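Local structure of probable M18 family aminopeptidase 1 (Thermotoga maritima, 2GLF) at residues 76-86 with 296-304; 345-355 with 415-423. The protein probably acts as a metal-dependent aminopeptidase of the M18 family, using zinc or a like metal to remove residues from the amino end of peptides. One frame throughout, in Å; residues are numbered along the deposited sequence.

Contact 1 (76-86 with 296-304)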
# COMPACT_ATOMS: atom_id res chain seq x y z
N PHE A 76 -11.72 59.80 -4.08
CA PHE A 76 -10.76 60.52 -4.88
C PHE A 76 -10.50 61.92 -4.35
O PHE A 76 -11.23 62.43 -3.49
CB PHE A 76 -11.23 60.65 -6.34
CG PHE A 76 -11.61 59.35 -6.97
CD1 PHE A 76 -12.95 58.96 -7.04
CD2 PHE A 76 -10.63 58.50 -7.49
CE1 PHE A 76 -13.31 57.75 -7.61
CE2 PHE A 76 -10.98 57.28 -8.07
CZ PHE A 76 -12.32 56.90 -8.13
N ARG A 77 -9.44 62.51 -4.87
CA ARG A 77 -9.04 63.87 -4.56
C ARG A 77 -8.57 64.38 -5.92
O ARG A 77 -7.38 64.48 -6.19
CB ARG A 77 -7.90 63.91 -3.53
CG ARG A 77 -8.38 63.75 -2.11
CD ARG A 77 -7.25 63.94 -1.11
NE ARG A 77 -6.68 65.28 -1.19
CZ ARG A 77 -5.61 65.68 -0.51
NH1 ARG A 77 -5.00 64.84 0.32
NH2 ARG A 77 -5.14 66.91 -0.66
N VAL A 78 -9.55 64.63 -6.79
CA VAL A 78 -9.27 65.13 -8.13
C VAL A 78 -8.65 66.50 -7.93
O VAL A 78 -9.21 67.34 -7.22
CB VAL A 78 -10.56 65.25 -8.95
CG1 VAL A 78 -10.24 65.83 -10.31
CG2 VAL A 78 -11.20 63.89 -9.11
N VAL A 79 -7.50 66.71 -8.54
CA VAL A 79 -6.77 67.96 -8.38
C VAL A 79 -6.31 68.53 -9.72
O VAL A 79 -5.73 69.62 -9.77
CB VAL A 79 -5.57 67.72 -7.44
CG1 VAL A 79 -4.67 68.93 -7.39
CG2 VAL A 79 -6.08 67.41 -6.04
N ASP A 80 -6.59 67.81 -10.80
CA ASP A 80 -6.20 68.27 -12.12
C ASP A 80 -7.08 67.56 -13.15
O ASP A 80 -8.09 66.95 -12.80
CB ASP A 80 -4.73 67.96 -12.39
CG ASP A 80 -4.14 68.85 -13.48
OD1 ASP A 80 -4.84 69.12 -14.48
OD2 ASP A 80 -2.98 69.27 -13.33
N ASP A 81 -6.70 67.66 -14.42
CA ASP A 81 -7.44 67.01 -15.48
C ASP A 81 -7.17 65.50 -15.35
O ASP A 81 -6.01 65.08 -15.34
CB ASP A 81 -6.95 67.55 -16.82
CG ASP A 81 -7.62 66.90 -18.01
OD1 ASP A 81 -7.22 67.22 -19.14
OD2 ASP A 81 -8.54 66.08 -17.81
N LEU A 82 -8.21 64.68 -15.24
CA LEU A 82 -8.01 63.24 -15.12
C LEU A 82 -7.17 62.66 -16.24
O LEU A 82 -6.61 61.58 -16.10
CB LEU A 82 -9.33 62.47 -15.07
CG LEU A 82 -10.07 62.37 -13.74
CD1 LEU A 82 -10.96 61.12 -13.80
CD2 LEU A 82 -9.09 62.28 -12.57
N LYS A 83 -7.11 63.38 -17.36
CA LYS A 83 -6.33 62.90 -18.49
C LYS A 83 -4.86 62.74 -18.10
O LYS A 83 -4.12 61.99 -18.73
CB LYS A 83 -6.46 63.84 -19.69
CG LYS A 83 -7.72 63.61 -20.52
CD LYS A 83 -7.53 64.15 -21.94
CE LYS A 83 -7.76 65.65 -22.02
NZ LYS A 83 -9.21 65.99 -22.01
N ARG A 84 -4.44 63.45 -17.06
CA ARG A 84 -3.06 63.36 -16.61
C ARG A 84 -2.87 62.10 -15.77
O ARG A 84 -1.77 61.82 -15.29
CB ARG A 84 -2.69 64.59 -15.79
CG ARG A 84 -3.01 65.89 -16.48
CD ARG A 84 -2.37 67.06 -15.76
NE ARG A 84 -0.91 67.02 -15.86
CZ ARG A 84 -0.24 66.99 -17.00
NH1 ARG A 84 -0.88 67.00 -18.16
NH2 ARG A 84 1.09 66.97 -16.98
N GLY A 85 -3.95 61.34 -15.60
CA GLY A 85 -3.91 60.12 -14.82
C GLY A 85 -3.93 60.43 -13.33
O GLY A 85 -3.93 61.59 -12.94
N LEU A 86 -3.96 59.39 -12.51
CA LEU A 86 -3.96 59.61 -11.07
C LEU A 86 -3.17 58.53 -10.35
O LEU A 86 -2.83 57.50 -10.94
CB LEU A 86 -5.39 59.69 -10.51
CG LEU A 86 -6.50 58.69 -10.83
CD1 LEU A 86 -7.79 59.16 -10.15
CD2 LEU A 86 -6.73 58.59 -12.34
N ALA A 296 -16.88 54.94 -11.90
CA ALA A 296 -16.50 56.02 -10.99
C ALA A 296 -15.63 57.04 -11.71
O ALA A 296 -15.76 58.24 -11.48
CB ALA A 296 -15.74 55.46 -9.80
N LEU A 297 -14.76 56.55 -12.58
CA LEU A 297 -13.87 57.43 -13.33
C LEU A 297 -14.60 58.16 -14.46
O LEU A 297 -14.35 59.33 -14.72
CB LEU A 297 -12.67 56.65 -13.86
CG LEU A 297 -11.74 56.06 -12.79
CD1 LEU A 297 -10.44 55.63 -13.43
CD2 LEU A 297 -11.45 57.09 -11.70
N ARG A 298 -15.51 57.46 -15.13
CA ARG A 298 -16.28 58.07 -16.21
C ARG A 298 -17.13 59.22 -15.67
O ARG A 298 -17.24 60.27 -16.31
CB ARG A 298 -17.17 57.03 -16.90
CG ARG A 298 -16.47 56.23 -17.98
CD ARG A 298 -17.49 55.46 -18.82
NE ARG A 298 -18.08 54.34 -18.09
CZ ARG A 298 -17.51 53.15 -17.96
NH1 ARG A 298 -16.34 52.90 -18.52
NH2 ARG A 298 -18.11 52.19 -17.26
N GLN A 299 -17.74 59.02 -14.51
CA GLN A 299 -18.57 60.06 -13.92
C GLN A 299 -17.73 61.32 -13.75
O GLN A 299 -18.17 62.42 -14.08
CB GLN A 299 -19.10 59.61 -12.56
CG GLN A 299 -20.05 60.59 -11.91
CD GLN A 299 -21.26 60.90 -12.79
OE1 GLN A 299 -21.99 60.00 -13.20
NE2 GLN A 299 -21.47 62.18 -13.08
N ILE A 300 -16.52 61.15 -13.23
CA ILE A 300 -15.62 62.27 -13.01
C ILE A 300 -15.20 62.89 -14.34
O ILE A 300 -15.06 64.11 -14.45
CB ILE A 300 -14.36 61.81 -12.22
CG1 ILE A 300 -14.78 61.43 -10.79
CG2 ILE A 300 -13.29 62.91 -12.22
CD1 ILE A 300 -13.65 60.87 -9.95
N LEU A 301 -15.00 62.05 -15.35
CA LEU A 301 -14.60 62.53 -16.67
C LEU A 301 -15.69 63.39 -17.32
O LEU A 301 -15.39 64.46 -17.88
CB LEU A 301 -14.25 61.36 -17.59
CG LEU A 301 -12.88 60.72 -17.35
CD1 LEU A 301 -12.68 59.54 -18.29
CD2 LEU A 301 -11.79 61.76 -17.57
N LYS A 302 -16.94 62.93 -17.25
CA LYS A 302 -18.05 63.68 -17.83
C LYS A 302 -18.13 65.03 -17.14
O LYS A 302 -18.36 66.05 -17.79
CB LYS A 302 -19.37 62.93 -17.63
CG LYS A 302 -19.41 61.60 -18.32
CD LYS A 302 -19.22 61.74 -19.83
CE LYS A 302 -20.40 62.45 -20.47
NZ LYS A 302 -20.25 62.51 -21.94
N MSE A 303 -17.93 65.02 -15.83
CA MSE A 303 -17.98 66.24 -15.04
C MSE A 303 -16.89 67.22 -15.48
O MSE A 303 -17.03 68.42 -15.29
CB MSE A 303 -17.83 65.91 -13.56
CG MSE A 303 -18.95 65.05 -13.03
SE MSE A 303 -18.83 64.76 -11.13
CE MSE A 303 -20.18 66.02 -10.51
N GLN A 304 -15.82 66.70 -16.07
CA GLN A 304 -14.74 67.55 -16.55
C GLN A 304 -14.96 67.82 -18.04
O GLN A 304 -14.06 68.31 -18.73
CB GLN A 304 -13.40 66.87 -16.33
CG GLN A 304 -13.01 66.82 -14.87
CD GLN A 304 -11.59 66.31 -14.65
OE1 GLN A 304 -11.11 66.27 -13.52
NE2 GLN A 304 -10.92 65.92 -15.73

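Contact 2 (345-355 with 415-423)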
# COMPACT_ATOMS: atom_id res chain seq x y z
N PRO A 345 10.23 38.63 3.19
CA PRO A 345 10.16 39.78 4.09
C PRO A 345 10.30 39.40 5.56
O PRO A 345 9.91 38.30 5.96
CB PRO A 345 8.80 40.37 3.78
CG PRO A 345 7.98 39.15 3.52
CD PRO A 345 8.90 38.34 2.62
N LYS A 346 10.84 40.32 6.35
CA LYS A 346 11.02 40.13 7.78
C LYS A 346 10.22 41.23 8.48
O LYS A 346 10.14 42.36 7.96
CB LYS A 346 12.49 40.26 8.17
CG LYS A 346 13.44 39.32 7.44
CD LYS A 346 13.29 37.89 7.93
CE LYS A 346 14.65 37.32 8.30
NZ LYS A 346 15.27 38.14 9.37
N LEU A 347 9.63 40.92 9.63
CA LEU A 347 8.85 41.90 10.39
C LEU A 347 9.69 43.09 10.85
O LEU A 347 10.80 42.92 11.35
CB LEU A 347 8.21 41.24 11.62
CG LEU A 347 7.11 40.21 11.43
CD1 LEU A 347 6.81 39.54 12.76
CD2 LEU A 347 5.87 40.89 10.87
N GLY A 348 9.15 44.29 10.69
CA GLY A 348 9.86 45.48 11.12
C GLY A 348 10.96 45.98 10.20
O GLY A 348 11.72 46.88 10.57
N TYR A 349 11.07 45.40 9.00
CA TYR A 349 12.10 45.84 8.07
C TYR A 349 11.56 46.60 6.87
O TYR A 349 12.15 46.57 5.79
CB TYR A 349 12.96 44.65 7.63
CG TYR A 349 14.01 44.31 8.66
CD1 TYR A 349 13.67 43.71 9.88
CD2 TYR A 349 15.35 44.66 8.47
CE1 TYR A 349 14.62 43.50 10.87
CE2 TYR A 349 16.30 44.45 9.45
CZ TYR A 349 15.93 43.87 10.65
OH TYR A 349 16.88 43.68 11.62
N GLY A 350 10.44 47.28 7.08
CA GLY A 350 9.86 48.09 6.03
C GLY A 350 8.68 47.54 5.26
O GLY A 350 8.18 46.45 5.56
N VAL A 351 8.22 48.31 4.28
CA VAL A 351 7.10 47.92 3.44
C VAL A 351 7.64 46.88 2.48
O VAL A 351 8.80 46.95 2.06
CB VAL A 351 6.58 49.10 2.60
CG1 VAL A 351 5.17 48.81 2.14
CG2 VAL A 351 6.64 50.37 3.41
N ALA A 352 6.81 45.90 2.14
CA ALA A 352 7.22 44.86 1.22
C ALA A 352 6.80 45.21 -0.19
O ALA A 352 5.65 45.59 -0.43
CB ALA A 352 6.61 43.53 1.62
N LEU A 353 7.74 45.09 -1.11
CA LEU A 353 7.49 45.36 -2.52
C LEU A 353 7.47 43.99 -3.19
O LEU A 353 8.48 43.29 -3.23
CB LEU A 353 8.61 46.25 -3.09
CG LEU A 353 8.56 46.71 -4.55
CD1 LEU A 353 9.40 47.96 -4.70
CD2 LEU A 353 9.05 45.61 -5.48
N VAL A 354 6.29 43.59 -3.67
CA VAL A 354 6.11 42.29 -4.31
C VAL A 354 5.98 42.46 -5.82
O VAL A 354 4.97 42.98 -6.31
CB VAL A 354 4.82 41.60 -3.81
CG1 VAL A 354 4.83 40.16 -4.20
CG2 VAL A 354 4.69 41.75 -2.30
N LYS A 355 6.99 42.01 -6.55
CA LYS A 355 6.96 42.13 -8.01
C LYS A 355 5.97 41.17 -8.66
O LYS A 355 5.40 41.48 -9.71
CB LYS A 355 8.36 41.92 -8.58
CG LYS A 355 8.45 42.15 -10.07
CD LYS A 355 9.88 42.35 -10.50
CE LYS A 355 9.99 42.48 -12.01
NZ LYS A 355 9.55 41.23 -12.69
N ILE A 415 1.69 47.46 -9.15
CA ILE A 415 2.75 46.87 -8.32
C ILE A 415 2.19 46.55 -6.94
O ILE A 415 1.63 47.41 -6.27
CB ILE A 415 3.94 47.85 -8.15
CG1 ILE A 415 5.04 47.21 -7.30
CG2 ILE A 415 3.48 49.13 -7.48
CD1 ILE A 415 5.68 46.01 -7.94
N ASP A 416 2.33 45.30 -6.51
CA ASP A 416 1.85 44.88 -5.20
C ASP A 416 2.77 45.46 -4.12
O ASP A 416 3.99 45.42 -4.25
CB ASP A 416 1.83 43.36 -5.09
CG ASP A 416 0.97 42.71 -6.15
OD1 ASP A 416 1.50 42.35 -7.23
OD2 ASP A 416 -0.25 42.57 -5.91
N MSE A 417 2.18 45.99 -3.06
CA MSE A 417 2.96 46.58 -1.99
C MSE A 417 2.17 46.60 -0.69
O MSE A 417 0.97 46.89 -0.68
CB MSE A 417 3.36 48.00 -2.39
CG MSE A 417 4.51 48.57 -1.61
SE MSE A 417 5.21 50.13 -2.50
CE MSE A 417 6.33 49.23 -3.79
N GLY A 418 2.84 46.29 0.41
CA GLY A 418 2.18 46.26 1.70
C GLY A 418 3.06 45.62 2.77
O GLY A 418 4.18 45.22 2.48
N PRO A 419 2.57 45.52 4.01
CA PRO A 419 3.34 44.92 5.10
C PRO A 419 3.31 43.38 5.11
O PRO A 419 2.47 42.75 4.44
CB PRO A 419 2.71 45.54 6.34
CG PRO A 419 1.27 45.60 5.96
CD PRO A 419 1.31 46.11 4.52
N ALA A 420 4.22 42.77 5.87
CA ALA A 420 4.31 41.32 5.99
C ALA A 420 3.57 40.85 7.23
O ALA A 420 3.68 41.48 8.29
CB ALA A 420 5.77 40.89 6.06
N LEU A 421 2.82 39.76 7.12
CA LEU A 421 2.06 39.24 8.26
C LEU A 421 2.43 37.81 8.65
O LEU A 421 2.92 37.02 7.83
CB LEU A 421 0.55 39.25 7.99
CG LEU A 421 -0.21 40.53 7.65
CD1 LEU A 421 -1.68 40.18 7.58
CD2 LEU A 421 0.03 41.59 8.70
N LEU A 422 2.17 37.49 9.91
CA LEU A 422 2.41 36.17 10.45
C LEU A 422 1.03 35.59 10.74
O LEU A 422 0.19 36.26 11.33
CB LEU A 422 3.23 36.29 11.73
CG LEU A 422 4.69 35.81 11.65
CD1 LEU A 422 5.31 36.21 10.33
CD2 LEU A 422 5.47 36.37 12.82
N GLY A 423 0.78 34.36 10.31
CA GLY A 423 -0.51 33.75 10.54
C GLY A 423 -1.62 34.38 9.72
O GLY A 423 -2.73 34.60 10.22
O HOH W 1 6.49 44.24 6.18

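Contact 1 (76-86 with 296-304)
F76, one residue before the end of strand 73-77, lays one face of its ring against I300 of helix 292-303: I300 CD1 lies 4.0 Å from the ring centroid of F76, 29° off the ring normal, a CH-pi contact. The same ring meets the CB of A296 at its edge, while L297 CD2 approaches it obliquely at 3.7 Å from F76 CE2. CG of F76 lies anti to its carbonyl carbon (chi1 -52°), which sets the ring against A296, L297 and I300. An alanine in place of F76 would take away the surface that I300 CD1 and L297 CD2 pack on and is likely to leave a gap between strand and helix.

Two residues on, V78 and I300 meet tip to tip, V78 CG2 being 3.9 Å from I300 CG2. The chain then turns at D81, whose OD2 accepts from K83 N at 3.1 Å, with the donor 74° out of the carboxylate plane; this is an Asx turn, and it leads into the 3-10 segment 82-84. L82 follows, crossing I300 at about a right angle with its CD1 against I300 CG2, and bringing its CB within 3.6 Å of L301 CD2. The amide of Q304 closes this end of the interface beside D80, D81 and L82.

R298 and K302, on the helix, form salt bridges with D314 and D308 of a neighbouring subunit. A296, L297, I300 and L301 meet the strand and loop, while Q299 and K302 pack on F311 of that subunit, so the helix lies between sheet and subunit interface, the apolar strand-helix packing of an alpha/beta metallopeptidase fold.

Contact 2 (345-355 with 415-423)
L353 and M417, a selenomethionine, form the apolar centre on one face of the strand pair: M417 CE lies 3.4 Å from L353 CG. The M417 chain starts extended and bends at its third torsion (chi3 -82°), which brings the methyl round to the leucine. On the same side V351 CG1 packs on M417 CG, the two side chains crossing at about a right angle. The other face carries A352 and V354, with V354 CB 3.7 Å from D416 CB. Farther along, A420 CB rests against P345 CG, and L347 CD1 reaches L422 CD2, 3.4 Å away.

Backbone bonds set the register of 352-354 against 416-418. A352 and G418 are a hydrogen-bonded antiparallel pair, linked both ways: A352 N gives to G418 O at 2.7 Å, and G418 N gives to A352 O. The next bond runs from V354 N to D416 O at 3.0 Å. Past P419 a water takes over as the link, donating to G350 O and accepting from A420 N at 2.7 Å. At the polar edge D416 OD2 is gripped by T402 and S324, while K355 NZ pairs with D367 and with E224 of a neighbouring subunit.

The axes of 351-354 and 415-418 approach to 4.8 Å at their closest, with N-to-C directions 161° apart, that is, antiparallel. Helix 433-449 covers the V351 and M417 side. Strand 321-329 flanks 414-421 on its other side in the sheet, C328 touching P345, A352 and A420, and I323 touching I415; strand 387-389 lies beyond 351-354 as the last strand of the sheet within the chain.

In the fold
Both contacts reach the mixed nine-strand sheet, but in different parts of it, with centres 31 Å apart and nearest atoms about 11 Å apart. Contact 1 joins strand 73-77 and its loop to a helix, whereas contact 2 pairs two strands of the sheet itself. Both are largely buried, yet contact 1 lies farther out, 26 Å from the chain centre against 16 Å, and includes partly exposed loop residues. Their chemistry differs accordingly: contact 1 rests on side-chain packing, with no clear hydrogen bond across it, whereas contact 2 adds main-chain hydrogen bonds to its apolar packing. Contact 2 also comes nearer the metal site, the D416 side chain being about 9 Å from a bound manganese ion.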